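Local atomic coordinates of dTDP-4-dehydrorhamnose 3,5-epimerase (Sulfolobus tokodaii, PDB entry 2B9U), a protein that probably catalyses the epimerization of dTDP-4-dehydro-6-deoxy-glucose at C3' and C5', a step of dTDP-L-rhamnose biosynthesis. Residues I15-F20 with H107-I112; I73-G78 with S126-F131; G78-V83 with A100-E105. All coordinates share one frame; numbering follows the deposited sequence.

In the fold
The three contacts trace how the flattened jelly-roll barrel of this cupin-family enzyme is built from two sheets and the chain that passes between them. Contacts 1 and 2 belong to the same sheet: their centres lie about 11 Å apart, and strands 70-75 and 109-112 run side by side in it, with Leu110 O 2.9 Å from Ile73 N. Contact 3 lies in the other sheet, its centre about 8 Å from that of contact 2, and shares Gly78 with it. Val75 CG2 meets Leu102 CB at 3.6 Å between the sheets. Contact 2 lies nearest the predicted thymidine-stacking residue, the side chain of Tyr130 being about 11 Å from that of Tyr137.

Contact 1 (I15-F20 with H107-I112); sequences IKPKVF and HYMLWI
In the antiparallel sheet of the jelly-roll-like barrel, strand 12-22 borders strand 109-112, and Ile15 and Met109 form a hydrogen-bonded pair between them. Ile15 N donates to Met109 O at 2.8 Å, and Met109 N returns a bond to Ile15 O at 3.0 Å. On the face carrying this pair, the methionine chain bends at its last torsion (chi3 -82°), which brings CE against both Pro17 CG (3.8 Å) and Ile15 CG2 (4.0 Å). The other branch of Ile15 reaches along the strand, where CD1 touches Trp111 CB at 3.8 Å. Met109 also packs on Ile72 and Phe74 of the next strand.

The Lys16 chain runs alongside the Tyr108 ring in the same direction. The lysine methylene CG sits over one face of the phenol ring, 4.0 Å from its centroid, a CH-pi contact, while the ammonium group continues to a salt bridge with Glu6. Pro17 CD meets the same ring at its edge, near the ring plane. Farther along, Val19 CG2 approaches the His107 ring, which also packs on Met49 of the second subunit. Such pairing of strands distant in sequence is typical of the jelly-roll topology of the cupin superfamily.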
loop_
_atom_site.group_PDB
_atom_site.type_symbol
_atom_site.label_atom_id
_atom_site.label_comp_id
_atom_site.label_asym_id
_atom_site.label_seq_id
_atom_site.Cartn_x
_atom_site.Cartn_y
_atom_site.Cartn_z
ATOM N N ILE A 15 3.486 9.878 10.892
ATOM C CA ILE A 15 2.434 10.450 10.053
ATOM C C ILE A 15 1.064 9.963 10.512
ATOM O O ILE A 15 0.850 8.756 10.714
ATOM C CB ILE A 15 2.644 10.158 8.533
ATOM C CG1 ILE A 15 4.009 10.638 8.074
ATOM C CG2 ILE A 15 1.601 10.879 7.665
ATOM C CD1 ILE A 15 4.974 9.532 7.827
ATOM N N LYS A 16 0.132 10.902 10.652
ATOM C CA LYS A 16 -1.195 10.581 11.160
ATOM C C LYS A 16 -2.214 10.977 10.118
ATOM O O LYS A 16 -2.369 12.166 9.847
ATOM C CB LYS A 16 -1.481 11.349 12.444
ATOM C CG LYS A 16 -0.457 11.190 13.534
ATOM C CD LYS A 16 -0.620 12.316 14.544
ATOM C CE LYS A 16 -0.689 11.776 15.955
ATOM N NZ LYS A 16 -1.169 12.821 16.935
ATOM N N PRO A 17 -2.890 9.981 9.505
ATOM C CA PRO A 17 -3.855 10.274 8.443
ATOM C C PRO A 17 -5.252 10.573 8.973
ATOM O O PRO A 17 -5.527 10.362 10.145
ATOM C CB PRO A 17 -3.840 8.987 7.596
ATOM C CG PRO A 17 -3.510 7.879 8.579
ATOM C CD PRO A 17 -2.765 8.531 9.760
ATOM N N LYS A 18 -6.142 11.047 8.113
ATOM C CA LYS A 18 -7.517 11.262 8.530
ATOM C C LYS A 18 -8.397 10.127 8.060
ATOM O O LYS A 18 -8.420 9.809 6.877
ATOM C CB LYS A 18 -8.052 12.592 8.007
ATOM C CG LYS A 18 -7.860 13.729 8.987
ATOM C CD LYS A 18 -8.972 14.769 8.785
ATOM C CE LYS A 18 -8.724 15.968 9.649
ATOM N NZ LYS A 18 -7.548 16.735 9.168
ATOM N N VAL A 19 -9.108 9.520 9.010
ATOM C CA VAL A 19 -9.951 8.372 8.755
ATOM C C VAL A 19 -11.421 8.827 8.785
ATOM O O VAL A 19 -11.858 9.545 9.710
ATOM C CB VAL A 19 -9.645 7.252 9.781
ATOM C CG1 VAL A 19 -10.534 6.024 9.583
ATOM C CG2 VAL A 19 -8.150 6.878 9.736
ATOM N N PHE A 20 -12.157 8.419 7.755
ATOM C CA PHE A 20 -13.546 8.786 7.563
ATOM C C PHE A 20 -14.386 7.524 7.608
ATOM O O PHE A 20 -14.432 6.768 6.620
ATOM C CB PHE A 20 -13.754 9.488 6.215
ATOM C CG PHE A 20 -12.918 10.710 6.041
ATOM C CD1 PHE A 20 -11.616 10.622 5.570
ATOM C CD2 PHE A 20 -13.422 11.960 6.380
ATOM C CE1 PHE A 20 -10.829 11.776 5.436
ATOM C CE2 PHE A 20 -12.643 13.112 6.247
ATOM C CZ PHE A 20 -11.354 13.023 5.769
ATOM N N HIS A 107 -3.933 3.596 12.499
ATOM C CA HIS A 107 -3.508 3.776 11.103
ATOM C C HIS A 107 -2.348 4.760 10.956
ATOM O O HIS A 107 -2.190 5.383 9.909
ATOM C CB HIS A 107 -4.680 4.189 10.193
ATOM C CG HIS A 107 -5.709 3.123 10.018
ATOM N ND1 HIS A 107 -5.486 1.990 9.264
ATOM C CD2 HIS A 107 -6.956 3.001 10.521
ATOM C CE1 HIS A 107 -6.556 1.217 9.308
ATOM N NE2 HIS A 107 -7.460 1.806 10.068
ATOM N N TYR A 108 -1.541 4.902 12.012
ATOM C CA TYR A 108 -0.322 5.730 11.949
ATOM C C TYR A 108 0.785 5.061 11.141
ATOM O O TYR A 108 0.831 3.814 10.989
ATOM C CB TYR A 108 0.235 6.050 13.353
ATOM C CG TYR A 108 -0.645 6.889 14.276
ATOM C CD1 TYR A 108 -1.674 7.677 13.782
ATOM C CD2 TYR A 108 -0.405 6.911 15.644
ATOM C CE1 TYR A 108 -2.468 8.450 14.633
ATOM C CE2 TYR A 108 -1.185 7.683 16.502
ATOM C CZ TYR A 108 -2.211 8.450 15.991
ATOM O OH TYR A 108 -2.990 9.206 16.850
ATOM N N MET A 109 1.684 5.908 10.647
ATOM C CA MET A 109 2.792 5.507 9.795
ATOM C C MET A 109 4.068 6.093 10.369
ATOM O O MET A 109 4.033 7.136 11.000
ATOM C CB MET A 109 2.599 6.063 8.378
ATOM C CG MET A 109 1.558 5.335 7.529
ATOM S SD MET A 109 1.079 6.333 6.108
ATOM C CE MET A 109 -0.144 7.410 6.872
ATOM N N LEU A 110 5.181 5.418 10.127
ATOM C CA LEU A 110 6.509 5.909 10.480
ATOM C C LEU A 110 7.288 6.049 9.195
ATOM O O LEU A 110 7.429 5.062 8.431
ATOM C CB LEU A 110 7.253 4.875 11.317
ATOM C CG LEU A 110 7.746 5.052 12.744
ATOM C CD1 LEU A 110 9.096 4.363 12.830
ATOM C CD2 LEU A 110 7.840 6.510 13.182
ATOM N N TRP A 111 7.811 7.254 8.965
ATOM C CA TRP A 111 8.804 7.479 7.918
ATOM C C TRP A 111 10.193 7.329 8.516
ATOM O O TRP A 111 10.541 7.982 9.526
ATOM C CB TRP A 111 8.631 8.841 7.262
ATOM C CG TRP A 111 9.906 9.405 6.619
ATOM C CD1 TRP A 111 10.665 10.447 7.085
ATOM C CD2 TRP A 111 10.543 8.958 5.406
ATOM N NE1 TRP A 111 11.731 10.674 6.244
ATOM C CE2 TRP A 111 11.688 9.768 5.213
ATOM C CE3 TRP A 111 10.268 7.941 4.474
ATOM C CZ2 TRP A 111 12.536 9.619 4.108
ATOM C CZ3 TRP A 111 11.134 7.783 3.376
ATOM C CH2 TRP A 111 12.248 8.619 3.208
ATOM N N ILE A 112 10.964 6.442 7.892
ATOM C CA ILE A 112 12.310 6.086 8.315
ATOM C C ILE A 112 13.289 6.369 7.150
ATOM O O ILE A 112 13.374 5.588 6.191
ATOM C CB ILE A 112 12.427 4.594 8.715
ATOM C CG1 ILE A 112 11.329 4.183 9.713
ATOM C CG2 ILE A 112 13.852 4.288 9.247
ATOM C CD1 ILE A 112 11.312 2.706 10.014
#

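Contact 2 (I73-G78 with S126-F131); sequences IFVPKG and SIVIYF
Ile127, Phe74 and Ile73 each bury more surface than any other residue where strand 70-75 runs antiparallel to strand 126-133. Ile127 lies against Lys77: its CG1 branch, set anti to the carbonyl carbon (chi1 -62°), carries CD1 to within 3.7 Å of Lys77 CB and then alongside CD of the same lysine. The CG2 branch meets the ring of Pro76, with 4.1 Å between Ile127 CG2 and Pro76 CG. Ile127 N bonds to Lys77 O at 2.9 Å.

Phe74 faces Ile129 in a hydrogen-bonded pair. Ile129 N reaches Phe74 O at 2.8 Å in a nearly straight bond, and Phe74 N bonds to Ile129 O. With chi1 at 173° the phenylalanine CG stands anti to its own backbone nitrogen, and one face of the ring lies over Pro76 N, while CB meets Phe131 CE2 at 3.9 Å. Between the pairs Phe74-Ile129 and Lys77-Ile127 the register slips by one residue, a beta bulge. The chain turns a corner here at Pro76; Lys77 still pairs with Ile127, and beyond Gly78 the chain enters strand 79-86 of the other sheet of the jelly roll. Met49 of the second subunit packs on both Phe74 and Pro76, so this face of the sheet also belongs to the dimer interface.

Ile73 and its partner Tyr130 lie on the other face. Ile73 CG2 touches Val128 CG1 at 3.8 Å, and its CD1 approaches the Tyr130 ring obliquely at CD2. Val128 CG1 also lies over one face of that ring, offset toward the rim, and Tyr130 OH bonds to Ser50 OG.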
loop_
_atom_site.group_PDB
_atom_site.type_symbol
_atom_site.label_atom_id
_atom_site.label_comp_id
_atom_site.label_asym_id
_atom_site.label_seq_id
_atom_site.Cartn_x
_atom_site.Cartn_y
_atom_site.Cartn_z
ATOM N N ILE A 73 6.263 2.863 6.930
ATOM C CA ILE A 73 5.700 1.639 7.457
ATOM C C ILE A 73 4.250 1.885 7.867
ATOM O O ILE A 73 3.952 2.840 8.588
ATOM C CB ILE A 73 6.508 1.141 8.700
ATOM C CG1 ILE A 73 8.017 1.047 8.381
ATOM C CG2 ILE A 73 5.916 -0.155 9.263
ATOM C CD1 ILE A 73 8.427 0.118 7.163
ATOM N N PHE A 74 3.367 0.995 7.426
ATOM C CA PHE A 74 1.928 1.157 7.606
ATOM C C PHE A 74 1.341 -0.217 7.961
ATOM O O PHE A 74 1.765 -1.246 7.411
ATOM C CB PHE A 74 1.326 1.791 6.327
ATOM C CG PHE A 74 -0.186 1.872 6.311
ATOM C CD1 PHE A 74 -0.881 2.589 7.284
ATOM C CD2 PHE A 74 -0.911 1.243 5.298
ATOM C CE1 PHE A 74 -2.280 2.672 7.256
ATOM C CE2 PHE A 74 -2.307 1.320 5.266
ATOM C CZ PHE A 74 -2.993 2.027 6.251
ATOM N N VAL A 75 0.419 -0.227 8.920
ATOM C CA VAL A 75 -0.190 -1.449 9.463
ATOM C C VAL A 75 -1.719 -1.450 9.316
ATOM O O VAL A 75 -2.441 -1.047 10.242
ATOM C CB VAL A 75 0.226 -1.682 10.954
ATOM C CG1 VAL A 75 -0.297 -3.034 11.470
ATOM C CG2 VAL A 75 1.762 -1.597 11.088
ATOM N N PRO A 76 -2.219 -1.855 8.134
ATOM C CA PRO A 76 -3.673 -1.961 7.923
ATOM C C PRO A 76 -4.396 -3.054 8.733
ATOM O O PRO A 76 -5.617 -2.974 8.876
ATOM C CB PRO A 76 -3.802 -2.210 6.404
ATOM C CG PRO A 76 -2.487 -2.753 6.007
ATOM C CD PRO A 76 -1.465 -2.148 6.899
ATOM N N LYS A 77 -3.676 -4.068 9.224
ATOM C CA LYS A 77 -4.277 -5.080 10.104
ATOM C C LYS A 77 -3.295 -5.485 11.206
ATOM O O LYS A 77 -2.133 -5.682 10.942
ATOM C CB LYS A 77 -4.743 -6.309 9.311
ATOM C CG LYS A 77 -5.552 -7.350 10.125
ATOM C CD LYS A 77 -6.121 -8.443 9.211
ATOM C CE LYS A 77 -7.294 -9.211 9.877
ATOM N NZ LYS A 77 -6.826 -10.021 11.061
ATOM N N GLY A 78 -3.777 -5.578 12.444
ATOM C CA GLY A 78 -2.949 -5.975 13.584
ATOM C C GLY A 78 -2.258 -4.819 14.296
ATOM O O GLY A 78 -2.700 -3.654 14.222
ATOM N N SER A 126 -0.350 -9.645 12.075
ATOM C CA SER A 126 -0.291 -8.315 11.446
ATOM C C SER A 126 0.097 -8.303 9.967
ATOM O O SER A 126 0.984 -9.051 9.532
ATOM C CB SER A 126 0.722 -7.418 12.168
ATOM O OG SER A 126 0.363 -7.215 13.510
ATOM N N ILE A 127 -0.560 -7.415 9.230
ATOM C CA ILE A 127 -0.172 -7.059 7.873
ATOM C C ILE A 127 0.540 -5.725 7.899
ATOM O O ILE A 127 -0.022 -4.685 8.323
ATOM C CB ILE A 127 -1.385 -6.972 6.918
ATOM C CG1 ILE A 127 -2.077 -8.336 6.806
ATOM C CG2 ILE A 127 -0.953 -6.491 5.529
ATOM C CD1 ILE A 127 -3.523 -8.240 6.379
ATOM N N VAL A 128 1.777 -5.763 7.432
ATOM C CA VAL A 128 2.597 -4.581 7.322
ATOM C C VAL A 128 2.813 -4.297 5.839
ATOM O O VAL A 128 3.091 -5.216 5.052
ATOM C CB VAL A 128 3.939 -4.784 8.098
ATOM C CG1 VAL A 128 4.890 -3.610 7.938
ATOM C CG2 VAL A 128 3.645 -5.021 9.561
ATOM N N ILE A 129 2.642 -3.030 5.477
ATOM C CA ILE A 129 2.967 -2.495 4.157
ATOM C C ILE A 129 4.201 -1.624 4.292
ATOM O O ILE A 129 4.303 -0.794 5.206
ATOM C CB ILE A 129 1.805 -1.636 3.576
ATOM C CG1 ILE A 129 0.484 -2.405 3.643
ATOM C CG2 ILE A 129 2.129 -1.139 2.144
ATOM C CD1 ILE A 129 0.111 -3.209 2.448
ATOM N N TYR A 130 5.151 -1.822 3.384
ATOM C CA TYR A 130 6.360 -0.998 3.363
ATOM C C TYR A 130 6.365 -0.156 2.087
ATOM O O TYR A 130 6.452 -0.716 0.983
ATOM C CB TYR A 130 7.620 -1.885 3.373
ATOM C CG TYR A 130 7.649 -3.097 4.297
ATOM C CD1 TYR A 130 6.802 -4.194 4.097
ATOM C CD2 TYR A 130 8.581 -3.175 5.335
ATOM C CE1 TYR A 130 6.870 -5.324 4.927
ATOM C CE2 TYR A 130 8.660 -4.301 6.170
ATOM C CZ TYR A 130 7.797 -5.366 5.961
ATOM O OH TYR A 130 7.875 -6.476 6.774
ATOM N N PHE A 131 6.262 1.164 2.204
ATOM C CA PHE A 131 6.443 2.016 1.034
ATOM C C PHE A 131 7.908 2.395 0.987
ATOM O O PHE A 131 8.424 3.019 1.930
ATOM C CB PHE A 131 5.556 3.256 1.075
ATOM C CG PHE A 131 4.099 2.953 1.249
ATOM C CD1 PHE A 131 3.332 2.517 0.173
ATOM C CD2 PHE A 131 3.487 3.118 2.489
ATOM C CE1 PHE A 131 1.968 2.241 0.340
ATOM C CE2 PHE A 131 2.139 2.838 2.668
ATOM C CZ PHE A 131 1.376 2.404 1.586
#

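Contact 3 (G78-V83 with A100-E105); sequences GRILDV and AELNEE
Ile80 and Leu102 form the close-packed side of the hairpin between strands 79-86 and 97-103. Ile80 N meets Leu102 O at 2.8 Å in an almost straight bond, and Ile80 CG1 lies 4.1 Å from Leu102 CB. Next along this face, Leu102 CD1 touches Asp82 CB at 3.9 Å. Asp82 OD1 is bonded to His118 NE2, and both Ile80 and Leu102 pack on Val75 of the opposing sheet.

On the other face the pair Arg79 and Glu101 is partly exposed, though Asn103 beside it is buried. Arg79 bends at chi3 (64°) and approaches the carboxylate side-on: NE and NH2 both donate to Glu101 OE2, at 2.6 and 2.9 Å, and a weak bond runs from Arg79 NH2 to Glu101 OE1. OE2 lies close to the guanidinium plane, yet the donors come from above the carboxylate plane. Asn103 ND2 adds a third donor to OE2 at 3.2 Å. At the open end of the hairpin, away from its turn, Gly78 N bonds to Glu104 OE1 at 2.8 Å, and Glu104 N to Gly78 O.

Three N-H donors converging on one oxygen should hold the Glu101 carboxylate in a fixed orientation, and the adjacent guanidinium charge would be expected to favour its ionised form.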
loop_
_atom_site.group_PDB
_atom_site.type_symbol
_atom_site.label_atom_id
_atom_site.label_comp_id
_atom_site.label_asym_id
_atom_site.label_seq_id
_atom_site.Cartn_x
_atom_site.Cartn_y
_atom_site.Cartn_z
ATOM N N GLY A 78 -3.777 -5.578 12.444
ATOM C CA GLY A 78 -2.949 -5.975 13.584
ATOM C C GLY A 78 -2.258 -4.819 14.296
ATOM O O GLY A 78 -2.700 -3.654 14.222
ATOM N N ARG A 79 -1.151 -5.154 14.952
ATOM C CA ARG A 79 -0.445 -4.269 15.876
ATOM C C ARG A 79 1.009 -4.675 15.830
ATOM O O ARG A 79 1.332 -5.859 16.023
ATOM C CB ARG A 79 -0.910 -4.494 17.326
ATOM C CG ARG A 79 -2.298 -4.034 17.716
ATOM C CD ARG A 79 -2.544 -4.347 19.209
ATOM N NE ARG A 79 -1.647 -3.611 20.117
ATOM C CZ ARG A 79 -1.187 -4.056 21.292
ATOM N NH1 ARG A 79 -1.482 -5.277 21.735
ATOM N NH2 ARG A 79 -0.387 -3.274 22.019
ATOM N N ILE A 80 1.897 -3.714 15.582
ATOM C CA ILE A 80 3.330 -4.001 15.657
ATOM C C ILE A 80 4.043 -2.993 16.569
ATOM O O ILE A 80 3.575 -1.869 16.737
ATOM C CB ILE A 80 4.011 -4.018 14.250
ATOM C CG1 ILE A 80 4.134 -2.588 13.680
ATOM C CG2 ILE A 80 3.280 -4.972 13.308
ATOM C CD1 ILE A 80 5.047 -2.480 12.443
ATOM N N LEU A 81 5.158 -3.408 17.163
ATOM C CA LEU A 81 6.065 -2.464 17.792
ATOM C C LEU A 81 7.167 -2.258 16.779
ATOM O O LEU A 81 7.971 -3.143 16.550
ATOM C CB LEU A 81 6.652 -3.001 19.108
ATOM C CG LEU A 81 7.691 -2.081 19.798
ATOM C CD1 LEU A 81 7.075 -0.723 20.176
ATOM C CD2 LEU A 81 8.307 -2.771 21.021
ATOM N N ASP A 82 7.180 -1.084 16.174
ATOM C CA ASP A 82 8.095 -0.764 15.109
ATOM C C ASP A 82 9.303 0.006 15.635
ATOM O O ASP A 82 9.160 0.885 16.489
ATOM C CB ASP A 82 7.374 0.075 14.071
ATOM C CG ASP A 82 8.046 0.019 12.752
ATOM O OD1 ASP A 82 8.190 -1.104 12.235
ATOM O OD2 ASP A 82 8.456 1.082 12.257
ATOM N N VAL A 83 10.489 -0.335 15.135
ATOM C CA VAL A 83 11.732 0.248 15.645
ATOM C C VAL A 83 12.635 0.698 14.491
ATOM O O VAL A 83 12.704 0.030 13.451
ATOM C CB VAL A 83 12.512 -0.760 16.540
ATOM C CG1 VAL A 83 13.758 -0.123 17.115
ATOM C CG2 VAL A 83 11.628 -1.300 17.658
ATOM N N ALA A 100 7.771 2.895 18.085
ATOM C CA ALA A 100 6.403 3.355 17.866
ATOM C C ALA A 100 5.494 2.162 17.582
ATOM O O ALA A 100 5.850 1.279 16.782
ATOM C CB ALA A 100 6.332 4.354 16.700
ATOM N N GLU A 101 4.341 2.143 18.250
ATOM C CA GLU A 101 3.282 1.192 17.953
ATOM C C GLU A 101 2.451 1.664 16.777
ATOM O O GLU A 101 1.796 2.720 16.824
ATOM C CB GLU A 101 2.375 0.921 19.162
ATOM C CG GLU A 101 1.528 -0.354 18.950
ATOM C CD GLU A 101 0.681 -0.731 20.150
ATOM O OE1 GLU A 101 1.098 -0.479 21.313
ATOM O OE2 GLU A 101 -0.410 -1.292 19.925
ATOM N N LEU A 102 2.507 0.880 15.706
ATOM C CA LEU A 102 1.674 1.117 14.533
ATOM C C LEU A 102 0.683 -0.017 14.494
ATOM O O LEU A 102 1.031 -1.161 14.749
ATOM C CB LEU A 102 2.538 1.169 13.255
ATOM C CG LEU A 102 3.753 2.105 13.312
ATOM C CD1 LEU A 102 4.638 1.949 12.080
ATOM C CD2 LEU A 102 3.338 3.606 13.490
ATOM N N ASN A 103 -0.572 0.312 14.222
ATOM C CA ASN A 103 -1.645 -0.663 14.315
ATOM C C ASN A 103 -2.835 -0.247 13.453
ATOM O O ASN A 103 -2.855 0.866 12.913
ATOM C CB ASN A 103 -2.040 -0.933 15.793
ATOM C CG ASN A 103 -2.482 0.323 16.548
ATOM O OD1 ASN A 103 -3.258 1.125 16.051
ATOM N ND2 ASN A 103 -2.003 0.466 17.783
ATOM N N GLU A 104 -3.808 -1.141 13.319
ATOM C CA GLU A 104 -5.002 -0.859 12.534
ATOM C C GLU A 104 -5.968 0.103 13.243
ATOM O O GLU A 104 -6.857 0.655 12.603
ATOM C CB GLU A 104 -5.724 -2.158 12.175
ATOM C CG GLU A 104 -6.310 -2.932 13.360
ATOM C CD GLU A 104 -7.012 -4.203 12.899
ATOM O OE1 GLU A 104 -6.492 -5.306 13.176
ATOM O OE2 GLU A 104 -8.071 -4.099 12.227
ATOM N N GLU A 105 -5.799 0.279 14.558
ATOM C CA GLU A 105 -6.649 1.188 15.353
ATOM C C GLU A 105 -6.287 2.634 15.081
ATOM O O GLU A 105 -7.168 3.475 14.936
ATOM C CB GLU A 105 -6.519 0.911 16.864
ATOM C CG GLU A 105 -6.982 2.089 17.755
ATOM C CD GLU A 105 -6.456 2.023 19.186
ATOM O OE1 GLU A 105 -6.901 1.137 19.941
ATOM O OE2 GLU A 105 -5.602 2.861 19.553
#